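Local coordinates for bottromycin amidohydrolase (Streptomyces purpureus, PDB 6I5S), which is a zinc-dependent, thiazoline-specific amidohydrolase that acts as the gatekeeper of bottromycin biosynthesis, at residues H96-S101 with P298-A303; H134-R139 with V427-E432; P150-H153 with A157-I160; G232-V237 with V274-R279; L372-V377 with R407-G412. One frame throughout, in Å; residues are numbered along the deposited sequence. Where two conformers were deposited one is given.

Overall arrangement
The contacts differ in depth and chemistry. Interactions 2 and 4 are buried: aliphatic branches meet in the first, and valines meet a tryptophan in the second. Interactions 1 and 3 lie at the surface, where a water joins a carbonyl, serine and arginine in one and an isoleucine packs against a serine and proline in the other. Interaction 5 is intermediate, with a phenylalanine against a turn. Interaction 1 holds a zinc ligand; the Trp276 side chain of interaction 4 lies about 9 Å from zinc. Interaction 2 uses a strand of the mixed sheet, and interaction 5 the loop between two of its strands. Helix 100-108 starts in interaction 1 and packs against Val136 of interaction 2.

Interaction 1 of 5, residues H96-S101 with P298-A303; sequences HVSSVS and PSRRPA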
# COMPACT_ATOMS: atom_id res chain seq x y z
N HIS A 96 2.15 -0.23 6.61
CA HIS A 96 2.27 -0.31 8.06
C HIS A 96 2.24 1.15 8.54
O HIS A 96 3.27 1.76 8.81
CB HIS A 96 3.52 -1.04 8.49
CG HIS A 96 3.47 -2.51 8.18
ND1 HIS A 96 2.66 -3.39 8.87
CD2 HIS A 96 4.06 -3.24 7.21
CE1 HIS A 96 2.79 -4.60 8.36
NE2 HIS A 96 3.63 -4.53 7.34
N VAL A 97 1.04 1.69 8.62
CA VAL A 97 0.81 3.05 9.09
C VAL A 97 0.92 3.05 10.60
O VAL A 97 0.19 2.33 11.28
CB VAL A 97 -0.55 3.53 8.63
CG1 VAL A 97 -0.93 4.81 9.35
CG2 VAL A 97 -0.50 3.69 7.11
N SER A 98 1.88 3.84 11.12
CA SER A 98 2.16 3.96 12.54
C SER A 98 2.11 5.39 13.04
O SER A 98 2.17 5.60 14.26
CB SER A 98 3.55 3.38 12.86
OG SER A 98 3.56 2.00 12.62
N SER A 99 1.98 6.36 12.14
CA SER A 99 1.98 7.76 12.54
C SER A 99 1.22 8.60 11.51
O SER A 99 1.00 8.19 10.36
CB SER A 99 3.40 8.34 12.69
OG SER A 99 3.96 8.53 11.44
N VAL A 100 0.79 9.78 11.97
CA VAL A 100 0.15 10.72 11.05
C VAL A 100 1.09 11.12 9.91
O VAL A 100 0.61 11.45 8.82
CB VAL A 100 -0.35 11.94 11.84
CG1 VAL A 100 0.80 12.66 12.50
CG2 VAL A 100 -1.12 12.88 10.93
N SER A 101 2.41 11.07 10.12
CA SER A 101 3.35 11.31 9.02
C SER A 101 3.08 10.37 7.85
O SER A 101 3.13 10.77 6.68
CB SER A 101 4.77 11.15 9.55
OG SER A 101 5.69 11.23 8.48
N PRO A 298 10.77 9.43 14.58
CA PRO A 298 11.75 9.14 15.63
C PRO A 298 11.78 7.68 16.04
O PRO A 298 12.87 7.13 16.27
CB PRO A 298 11.32 10.07 16.77
CG PRO A 298 10.52 11.13 16.10
CD PRO A 298 9.81 10.48 14.99
N SER A 299 10.62 7.01 16.07
CA SER A 299 10.59 5.62 16.49
C SER A 299 11.27 4.70 15.49
O SER A 299 11.74 3.63 15.86
CB SER A 299 9.14 5.17 16.70
OG SER A 299 8.40 5.32 15.51
N ARG A 300 11.28 5.07 14.21
CA ARG A 300 11.88 4.24 13.19
C ARG A 300 13.37 4.48 13.00
O ARG A 300 14.04 3.62 12.44
CB ARG A 300 11.20 4.48 11.84
CG ARG A 300 9.86 3.80 11.72
CD ARG A 300 9.16 4.33 10.51
NE ARG A 300 7.86 3.74 10.38
CZ ARG A 300 6.81 4.38 9.90
NH1 ARG A 300 6.89 5.66 9.50
NH2 ARG A 300 5.67 3.72 9.85
N ARG A 301 13.90 5.63 13.43
CA ARG A 301 15.24 6.01 13.03
C ARG A 301 16.29 5.00 13.49
O ARG A 301 17.25 4.77 12.73
CB ARG A 301 15.54 7.42 13.58
CG ARG A 301 16.33 8.32 12.66
CD ARG A 301 16.21 9.79 13.16
NE ARG A 301 15.05 10.49 12.60
CZ ARG A 301 14.44 11.52 13.19
NH1 ARG A 301 14.86 11.97 14.36
NH2 ARG A 301 13.40 12.10 12.59
N PRO A 302 16.19 4.37 14.66
CA PRO A 302 17.25 3.39 15.04
C PRO A 302 17.34 2.21 14.09
O PRO A 302 18.43 1.87 13.63
CB PRO A 302 16.86 2.98 16.47
CG PRO A 302 16.07 4.16 16.98
CD PRO A 302 15.28 4.63 15.78
N ALA A 303 16.21 1.61 13.73
CA ALA A 303 16.22 0.48 12.81
C ALA A 303 16.67 0.92 11.43
O ALA A 303 17.42 0.21 10.75
CB ALA A 303 14.82 -0.13 12.73
O HOH W 1 5.21 1.21 10.41
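His96 turns its carbonyl toward Arg300, with O 3.3 Å from Arg300 NH2, but the angle is too poor for a direct hydrogen bond. A water makes the link instead: it donates to His96 O at 2.6 Å and accepts from Arg300 NH2, also at 2.6 Å. It sits at the edge of the guanidinium, in its plane. The imidazole of His96 leads the other way, and NE2 binds a zinc ion. Val97 directs its side chain away from the arginine, while its backbone N and O are held by Gln116 and His123. Ser98 is the third partner of the water: chi1 of -66° sets OG beside the serine's own backbone N, and OG lies 2.9 Å from the water. Its CB comes obliquely to Arg300 NH2 at 3.7 Å. The arginine spans the gap because its chain is extended from CG to NE, and its strongest partner is Asp102, with which NH1 forms a salt bridge. Asp102 also accepts the backbone N of Ser98, so one carboxylate serves both sides. Ser99 follows at the N-cap position of helix 100-108. His94 and His96, with one residue between them where strand 84-95 gives way to the loop, share the zinc with Asp348 and the carboxylated lysine Xaa183, as in the His-X-His metal motif of the amidohydrolase superfamily.

Interaction 2 of 5, residues H134-R139 with V427-E432; sequences HAVLPR and VFLDGE
No ring or other flat group enters the contact of Val136 with Val427 and Leu429, which is made by methyl groups alone. The nearest aromatic in sequence, Phe428, lies between the two strand residues and faces the other side of strand 427-430, where its ring meets Phe404 edge-to-face and Phe40 with the planes at about 55°. This alternation, normal for a strand, turns Val427 and Leu429 together toward Val136. The two valines cross obliquely: Val136 CG2 rests 4.1 Å from Val427 CG1 and 4.2 Å from Val427 CG2, so one methyl faces both branches of its partner. Val136 CG1, placed opposite the backbone N by chi1 of 177°, goes to the leucine, reaching Leu429 CD1 at the looser distance of 4.4 Å. The fork of Val136 thus divides its two branches between two residues of the strand. The polar backbone of Val136 finds a partner in Leu28, and that of Leu429 in Val422. Around this buried packing, Leu31 of helix 23-31 touches both Val136 and Leu429, and Leu107 of helix 100-108 touches Val136. The loop before strand 139-142 and helix 23-31 both meet strand 427-430, which pairs antiparallel with strand 421-424, while helix 100-108 backs the loop.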
# COMPACT_ATOMS: atom_id res chain seq x y z
N HIS A 134 -13.85 14.04 10.37
CA HIS A 134 -13.17 14.94 11.31
C HIS A 134 -11.75 15.29 10.93
O HIS A 134 -11.19 16.25 11.49
CB HIS A 134 -13.15 14.32 12.71
CG HIS A 134 -14.48 14.29 13.36
ND1 HIS A 134 -15.49 15.20 13.08
CD2 HIS A 134 -14.99 13.44 14.29
CE1 HIS A 134 -16.55 14.92 13.83
NE2 HIS A 134 -16.27 13.87 14.57
N ALA A 135 -11.15 14.55 9.99
CA ALA A 135 -9.84 14.85 9.44
C ALA A 135 -9.78 14.23 8.06
O ALA A 135 -10.42 13.21 7.80
CB ALA A 135 -8.72 14.28 10.31
N VAL A 136 -8.97 14.82 7.19
CA VAL A 136 -8.75 14.28 5.86
C VAL A 136 -7.70 13.19 5.98
O VAL A 136 -6.56 13.46 6.39
CB VAL A 136 -8.28 15.38 4.91
CG1 VAL A 136 -7.98 14.82 3.56
CG2 VAL A 136 -9.40 16.38 4.74
N LEU A 137 -8.08 11.95 5.66
CA LEU A 137 -7.09 10.88 5.73
C LEU A 137 -7.50 9.75 4.79
O LEU A 137 -8.65 9.68 4.34
CB LEU A 137 -6.90 10.41 7.18
CG LEU A 137 -8.12 10.28 8.06
CD1 LEU A 137 -9.19 9.54 7.35
CD2 LEU A 137 -7.73 9.59 9.34
N PRO A 138 -6.56 8.88 4.42
CA PRO A 138 -6.91 7.72 3.60
C PRO A 138 -7.75 6.75 4.42
O PRO A 138 -7.61 6.66 5.64
CB PRO A 138 -5.55 7.09 3.26
CG PRO A 138 -4.51 8.01 3.80
CD PRO A 138 -5.17 8.89 4.84
N ARG A 139 -8.58 5.98 3.70
CA ARG A 139 -9.45 5.02 4.36
C ARG A 139 -8.69 3.71 4.61
O ARG A 139 -8.14 3.15 3.66
CB ARG A 139 -10.65 4.76 3.47
CG ARG A 139 -11.73 3.79 4.03
CD ARG A 139 -12.50 4.44 5.21
NE ARG A 139 -13.68 3.65 5.57
CZ ARG A 139 -14.94 4.07 5.55
NH1 ARG A 139 -15.26 5.32 5.21
NH2 ARG A 139 -15.90 3.22 5.88
N VAL A 427 -13.07 16.16 -0.50
CA VAL A 427 -12.23 17.34 -0.25
C VAL A 427 -11.18 17.40 -1.34
O VAL A 427 -10.43 16.43 -1.55
CB VAL A 427 -11.57 17.27 1.13
CG1 VAL A 427 -10.54 18.37 1.29
CG2 VAL A 427 -12.61 17.30 2.24
N PHE A 428 -11.07 18.53 -2.00
CA PHE A 428 -10.11 18.68 -3.10
C PHE A 428 -8.84 19.33 -2.57
O PHE A 428 -8.84 20.52 -2.24
CB PHE A 428 -10.67 19.52 -4.24
CG PHE A 428 -9.76 19.56 -5.47
CD1 PHE A 428 -9.53 18.41 -6.21
CD2 PHE A 428 -9.15 20.75 -5.89
CE1 PHE A 428 -8.70 18.43 -7.33
CE2 PHE A 428 -8.32 20.77 -7.02
CZ PHE A 428 -8.11 19.62 -7.75
N LEU A 429 -7.77 18.58 -2.56
CA LEU A 429 -6.43 19.08 -2.24
C LEU A 429 -5.77 19.47 -3.56
O LEU A 429 -5.42 18.59 -4.35
CB LEU A 429 -5.59 18.02 -1.54
CG LEU A 429 -6.24 17.32 -0.30
CD1 LEU A 429 -5.42 16.18 0.20
CD2 LEU A 429 -6.48 18.39 0.78
N ASP A 430 -5.58 20.78 -3.78
CA ASP A 430 -4.93 21.21 -5.00
C ASP A 430 -3.41 21.11 -4.87
O ASP A 430 -2.87 20.67 -3.86
CB ASP A 430 -5.38 22.62 -5.43
CG ASP A 430 -4.93 23.72 -4.51
OD1 ASP A 430 -3.96 23.58 -3.76
OD2 ASP A 430 -5.58 24.81 -4.52
N GLY A 431 -2.70 21.48 -5.93
CA GLY A 431 -1.27 21.27 -5.95
C GLY A 431 -0.55 22.04 -4.87
O GLY A 431 0.43 21.57 -4.31
N GLU A 432 -1.04 23.24 -4.55
CA GLU A 432 -0.40 23.99 -3.48
C GLU A 432 -0.70 23.37 -2.14
O GLU A 432 0.16 23.37 -1.26
CB GLU A 432 -0.85 25.47 -3.51
CG GLU A 432 -0.35 26.21 -4.77
CD GLU A 432 -0.48 27.74 -4.69
OE1 GLU A 432 -1.15 28.23 -3.76
OE2 GLU A 432 0.10 28.44 -5.55

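Interaction 3 of 5, residues P150-H153 with A157-I160; sequences PGSH and AATI
Ile160 buries the most surface here, and its two ends serve different partners across the loop. The terminal methyl CD1 approaches Ser152, with CD1 3.7 Å from the serine CB. The branch methyl CG2 lies alongside the proline instead, 3.8 Å from Pro150 N and 4.1 Å from Pro150 CA, with the ring atom CD of Pro150 slightly farther from CG2 at 4.3 Å. As CG2 is a methyl, the approach is plain van der Waals contact. With chi1 at -55°, CG2 stands opposite the isoleucine's backbone N while CG1 swings beside it, and this splits the side chain between the two neighbours. Ile160 ends the short strand 159-160, which runs parallel to strand 147-148; backbone bonds from Thr159 to Val146 and Asp148 confirm the pairing. The connection between the two strands therefore folds back over its own end, and the contact closes this small excursion at the surface, with the side chain of Ala158 about 12 Å from a zinc ion. Gly151 makes the bend between the two touching residues of the first segment at a positive phi of 78°, a conformation that side-chain-bearing residues adopt with difficulty because their CB would collide with the carbonyl of Pro150. Ser152, second in buried surface, directs CB at the isoleucine while its OG is gripped twice, by Asp148 OD2 and by the backbone N of Val154; the latter bond spans two residues, as in an ST turn. The same Ser152 OG approaches Ala158 CB to 4.2 Å.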
# COMPACT_ATOMS: atom_id res chain seq x y z
N PRO A 150 2.79 -21.40 17.28
CA PRO A 150 3.91 -21.50 18.21
C PRO A 150 5.19 -21.61 17.40
O PRO A 150 5.21 -22.02 16.24
CB PRO A 150 3.59 -22.76 19.04
CG PRO A 150 2.50 -23.45 18.35
CD PRO A 150 1.89 -22.57 17.32
N GLY A 151 6.27 -21.17 17.99
CA GLY A 151 7.46 -21.11 17.18
C GLY A 151 7.49 -19.93 16.24
O GLY A 151 8.39 -19.83 15.41
N SER A 152 6.52 -19.02 16.36
CA SER A 152 6.55 -17.73 15.69
C SER A 152 7.89 -17.05 15.90
O SER A 152 8.47 -17.11 16.99
CB SER A 152 5.43 -16.84 16.26
OG SER A 152 5.56 -15.53 15.77
N HIS A 153 8.37 -16.37 14.85
CA HIS A 153 9.51 -15.47 14.98
C HIS A 153 9.12 -14.09 15.52
O HIS A 153 10.01 -13.27 15.79
CB HIS A 153 10.18 -15.33 13.62
CG HIS A 153 10.89 -16.57 13.16
ND1 HIS A 153 12.07 -16.52 12.42
CD2 HIS A 153 10.62 -17.88 13.35
CE1 HIS A 153 12.47 -17.76 12.19
NE2 HIS A 153 11.61 -18.60 12.73
N ALA A 157 4.47 -9.65 19.13
CA ALA A 157 3.49 -8.90 18.38
C ALA A 157 2.37 -9.75 17.80
O ALA A 157 1.30 -9.22 17.48
CB ALA A 157 4.19 -8.16 17.23
N ALA A 158 2.58 -11.06 17.65
CA ALA A 158 1.58 -11.90 17.02
C ALA A 158 0.61 -12.46 18.05
O ALA A 158 0.94 -12.65 19.22
CB ALA A 158 2.24 -13.06 16.27
N THR A 159 -0.60 -12.74 17.59
CA THR A 159 -1.58 -13.53 18.33
C THR A 159 -1.27 -15.00 18.04
O THR A 159 -1.48 -15.43 16.92
CB THR A 159 -2.97 -13.18 17.86
OG1 THR A 159 -3.16 -11.80 18.05
CG2 THR A 159 -4.08 -13.95 18.66
N ILE A 160 -0.81 -15.75 19.05
CA ILE A 160 -0.44 -17.14 18.85
C ILE A 160 -1.67 -18.02 18.90
O ILE A 160 -2.40 -18.06 19.91
CB ILE A 160 0.61 -17.59 19.87
CG1 ILE A 160 1.83 -16.68 19.85
CG2 ILE A 160 0.98 -19.02 19.60
CD1 ILE A 160 2.51 -16.56 18.52

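Interaction 4 of 5, residues G232-V237 with V274-R279; sequences GFVPNV and VAWRAR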
# COMPACT_ATOMS: atom_id res chain seq x y z
N GLY A 232 5.89 -18.45 -0.71
CA GLY A 232 5.21 -19.60 -1.32
C GLY A 232 5.76 -19.92 -2.69
O GLY A 232 6.11 -21.06 -2.97
N PHE A 233 5.82 -18.92 -3.56
CA PHE A 233 6.57 -19.08 -4.81
C PHE A 233 8.07 -19.09 -4.53
O PHE A 233 8.84 -19.79 -5.20
CB PHE A 233 6.22 -17.96 -5.78
CG PHE A 233 4.77 -17.97 -6.22
CD1 PHE A 233 4.34 -18.88 -7.19
CD2 PHE A 233 3.86 -17.14 -5.62
CE1 PHE A 233 3.01 -18.92 -7.55
CE2 PHE A 233 2.53 -17.17 -5.98
CZ PHE A 233 2.11 -18.06 -6.96
N VAL A 234 8.51 -18.28 -3.58
CA VAL A 234 9.87 -18.30 -3.06
C VAL A 234 9.78 -18.36 -1.55
O VAL A 234 8.75 -17.99 -0.97
CB VAL A 234 10.66 -17.04 -3.51
CG1 VAL A 234 10.66 -16.98 -4.99
CG2 VAL A 234 10.06 -15.81 -2.95
N PRO A 235 10.83 -18.80 -0.89
CA PRO A 235 10.80 -18.89 0.56
C PRO A 235 10.96 -17.53 1.22
O PRO A 235 11.58 -16.61 0.68
CB PRO A 235 11.99 -19.80 0.88
CG PRO A 235 12.87 -19.65 -0.22
CD PRO A 235 12.10 -19.31 -1.45
N ASN A 236 10.42 -17.41 2.42
CA ASN A 236 10.68 -16.25 3.25
C ASN A 236 12.09 -16.40 3.82
O ASN A 236 12.30 -16.96 4.91
CB ASN A 236 9.64 -16.13 4.38
CG ASN A 236 9.92 -14.95 5.26
OD1 ASN A 236 10.91 -14.21 5.06
ND2 ASN A 236 9.05 -14.73 6.23
N VAL A 237 13.08 -15.98 3.03
CA VAL A 237 14.48 -16.13 3.43
C VAL A 237 14.84 -15.25 4.61
O VAL A 237 15.87 -15.47 5.25
CB VAL A 237 15.41 -15.83 2.23
CG1 VAL A 237 15.18 -16.84 1.12
CG2 VAL A 237 15.24 -14.43 1.71
N VAL A 274 9.32 -3.29 -3.93
CA VAL A 274 10.08 -2.17 -3.33
C VAL A 274 10.66 -2.55 -1.98
O VAL A 274 11.76 -2.10 -1.62
CB VAL A 274 9.20 -0.91 -3.23
CG1 VAL A 274 7.94 -1.15 -2.37
CG2 VAL A 274 10.01 0.30 -2.71
N ALA A 275 9.94 -3.37 -1.21
CA ALA A 275 10.45 -3.82 0.10
C ALA A 275 11.55 -4.87 -0.03
O ALA A 275 12.56 -4.83 0.70
CB ALA A 275 9.27 -4.36 0.94
N TRP A 276 11.37 -5.86 -0.91
CA TRP A 276 12.48 -6.76 -1.27
C TRP A 276 13.74 -5.98 -1.64
O TRP A 276 14.84 -6.28 -1.18
CB TRP A 276 12.07 -7.64 -2.43
CG TRP A 276 11.31 -8.91 -2.13
CD1 TRP A 276 9.96 -9.13 -2.33
CD2 TRP A 276 11.86 -10.13 -1.64
NE1 TRP A 276 9.65 -10.43 -2.02
CE2 TRP A 276 10.79 -11.08 -1.59
CE3 TRP A 276 13.15 -10.54 -1.28
CZ2 TRP A 276 10.98 -12.40 -1.18
CZ3 TRP A 276 13.34 -11.87 -0.89
CH2 TRP A 276 12.24 -12.78 -0.82
N ARG A 277 13.59 -5.00 -2.53
CA ARG A 277 14.72 -4.18 -2.98
C ARG A 277 15.39 -3.49 -1.81
O ARG A 277 16.61 -3.50 -1.68
CB ARG A 277 14.19 -3.15 -3.98
CG ARG A 277 15.22 -2.18 -4.63
CD ARG A 277 16.03 -2.89 -5.75
NE ARG A 277 15.12 -3.32 -6.81
CZ ARG A 277 15.51 -4.12 -7.81
NH1 ARG A 277 14.65 -4.50 -8.73
NH2 ARG A 277 16.75 -4.58 -7.86
N ALA A 278 14.61 -2.88 -0.92
CA ALA A 278 15.22 -2.21 0.22
C ALA A 278 15.93 -3.17 1.16
O ALA A 278 16.96 -2.81 1.73
CB ALA A 278 14.14 -1.38 0.96
N ARG A 279 15.44 -4.41 1.33
CA ARG A 279 16.10 -5.37 2.22
C ARG A 279 17.46 -5.83 1.72
O ARG A 279 18.24 -6.38 2.50
CB ARG A 279 15.18 -6.59 2.45
CG ARG A 279 13.87 -6.28 3.19
CD ARG A 279 12.86 -7.46 3.16
NE ARG A 279 11.46 -7.07 3.46
CZ ARG A 279 10.37 -7.71 3.03
NH1 ARG A 279 10.45 -8.80 2.25
NH2 ARG A 279 9.18 -7.25 3.34
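Segment 232-237, whose Val234 and Val237 touch Trp276, has no regular structure but bends sharply before its end. Asn236 is the centre of an inverse gamma turn, closed by a weak bond from Val237 N to Pro235 O at 2.9 Å. Segment 274-279 is regular helix by contrast: Ala278 N reaches Val274 O, and Arg279 N reaches Ala275 O, each at 3.0 Å. The segment 232-237 presents two valines and a carbonyl to the benzo end of the Trp276 indole. Val234 and Trp276 come from opposite directions, and CG2 of Val234 meets CZ2 at 4.0 Å. Val237 crosses the indole at about a right angle, its CG2 lying 4.1 Å from CZ3. Both methyls approach obliquely, and each lies in the crowded position between its own backbone N and carbonyl carbon. Between them in sequence, Pro235 O faces the ring edge near the indole plane, 4.2 Å from Trp276 CH2. The site is the buried junction between the loop after strand 226-228 and helix 273-280, with Leu329 of helix 316-338 and Leu249 of helix 245-254 touching both Val234 and Trp276. The polar end of the indole is tied elsewhere, with NE1 donating to the backbone O of His229, a zinc ligand. That bond is likely to limit the ring's rotation and makes Trp276 a second-shell neighbour of the metal site, its side chain about 9 Å from zinc.

Interaction 5 of 5, residues L372-V377 with R407-G412; sequences LGFGAV and RHPDDG
Phe374 lays one face of its ring against Asp410, whose CB stands 4.0 Å from the ring centroid in a CH-pi contact almost on the ring normal. The partner of the phenylalanine is a type I beta turn from His408 to Asp411, closed by Asp411 N to His408 O, in the loop between the antiparallel strands 402-405 and 421-424. The carboxylate of Asp410 continues the overlap toward the root of the phenylalanine, its plane only 9° from that of the ring, and Asp410 CG is 3.8 Å from Phe374 CG. Because the two side chains slide past each other in opposite directions, Asp410 OD2 ends near Phe374 CB at 3.8 Å. Phe374 is the first residue of helix 374-381, with Gly373 at the N-cap, and chi1 of 171° sets CG opposite the backbone N, which carries the ring to the turn. The far end of the ring touches His408 and Pro409: CZ lies 4.2 Å from Pro409 CG, and CE2 lies 3.9 Å from His408 CE1. The two aromatic planes meet obliquely at 58°. Replacing Phe374 by an alanine would probably strip Asp410 CB of its cover and open a gap beside His408 and Pro409. His408 has further support from Tyr85, which meets it edge-to-face. Within the turn the imidazole is also fixed from inside, since Asp410 N donates to His408 ND1 at 3.0 Å, close to the ring plane.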
# COMPACT_ATOMS: atom_id res chain seq x y z
N LEU A 372 5.39 -4.69 -16.86
CA LEU A 372 3.96 -4.40 -16.78
C LEU A 372 3.67 -3.07 -17.47
O LEU A 372 4.37 -2.07 -17.27
CB LEU A 372 3.51 -4.33 -15.33
CG LEU A 372 2.22 -5.10 -15.02
CD1 LEU A 372 2.43 -6.53 -15.23
CD2 LEU A 372 1.74 -4.80 -13.59
N GLY A 373 2.60 -3.04 -18.27
CA GLY A 373 2.19 -1.81 -18.91
C GLY A 373 1.44 -0.83 -17.98
O GLY A 373 1.13 -1.12 -16.82
N PHE A 374 1.12 0.35 -18.56
CA PHE A 374 0.48 1.41 -17.81
C PHE A 374 -0.90 0.96 -17.31
O PHE A 374 -1.24 1.14 -16.14
CB PHE A 374 0.33 2.68 -18.66
CG PHE A 374 -0.51 3.72 -18.02
CD1 PHE A 374 -0.03 4.47 -16.96
CD2 PHE A 374 -1.79 3.98 -18.47
CE1 PHE A 374 -0.80 5.40 -16.37
CE2 PHE A 374 -2.57 4.95 -17.85
CZ PHE A 374 -2.08 5.65 -16.81
N GLY A 375 -1.70 0.39 -18.21
CA GLY A 375 -3.04 -0.05 -17.84
C GLY A 375 -3.02 -1.10 -16.75
O GLY A 375 -3.80 -1.03 -15.81
N ALA A 376 -2.13 -2.09 -16.88
CA ALA A 376 -2.04 -3.16 -15.89
C ALA A 376 -1.64 -2.61 -14.52
O ALA A 376 -2.20 -3.01 -13.49
CB ALA A 376 -1.04 -4.22 -16.36
N VAL A 377 -0.65 -1.72 -14.49
CA VAL A 377 -0.21 -1.25 -13.19
C VAL A 377 -1.26 -0.30 -12.59
O VAL A 377 -1.51 -0.32 -11.36
CB VAL A 377 1.19 -0.62 -13.31
CG1 VAL A 377 1.13 0.75 -13.94
CG2 VAL A 377 1.86 -0.60 -11.97
N ARG A 407 -1.75 16.97 -17.11
CA ARG A 407 -1.27 16.25 -18.28
C ARG A 407 -1.48 14.76 -18.05
O ARG A 407 -1.54 14.30 -16.92
CB ARG A 407 0.22 16.53 -18.54
CG ARG A 407 0.54 17.99 -18.87
CD ARG A 407 2.03 18.21 -19.15
NE ARG A 407 2.31 19.59 -19.56
CZ ARG A 407 3.52 20.06 -19.84
NH1 ARG A 407 4.59 19.29 -19.77
NH2 ARG A 407 3.66 21.33 -20.21
N HIS A 408 -1.60 14.00 -19.13
CA HIS A 408 -1.87 12.58 -18.98
C HIS A 408 -0.74 11.95 -18.18
O HIS A 408 0.44 12.22 -18.46
CB HIS A 408 -2.02 11.92 -20.36
CG HIS A 408 -2.59 10.54 -20.28
ND1 HIS A 408 -1.90 9.49 -19.73
CD2 HIS A 408 -3.81 10.06 -20.62
CE1 HIS A 408 -2.66 8.41 -19.75
NE2 HIS A 408 -3.82 8.72 -20.29
N PRO A 409 -1.04 11.14 -17.15
CA PRO A 409 0.04 10.65 -16.28
C PRO A 409 0.93 9.60 -16.92
O PRO A 409 2.02 9.35 -16.39
CB PRO A 409 -0.72 10.09 -15.06
CG PRO A 409 -2.05 9.69 -15.61
CD PRO A 409 -2.37 10.72 -16.66
N ASP A 410 0.54 9.01 -18.04
CA ASP A 410 1.46 8.17 -18.80
C ASP A 410 2.49 8.96 -19.61
O ASP A 410 3.28 8.35 -20.34
CB ASP A 410 0.67 7.25 -19.74
CG ASP A 410 1.49 6.06 -20.25
OD1 ASP A 410 2.59 5.78 -19.69
OD2 ASP A 410 1.02 5.41 -21.20
N ASP A 411 2.50 10.29 -19.52
CA ASP A 411 3.55 11.12 -20.13
C ASP A 411 4.23 11.95 -19.05
O ASP A 411 3.70 12.12 -17.94
CB ASP A 411 2.97 12.02 -21.21
CG ASP A 411 2.50 11.24 -22.44
OD1 ASP A 411 1.31 11.38 -22.83
OD2 ASP A 411 3.31 10.46 -23.00
N GLY A 412 5.42 12.44 -19.35
CA GLY A 412 6.09 13.33 -18.43
C GLY A 412 6.91 12.60 -17.38
O GLY A 412 6.80 11.38 -17.21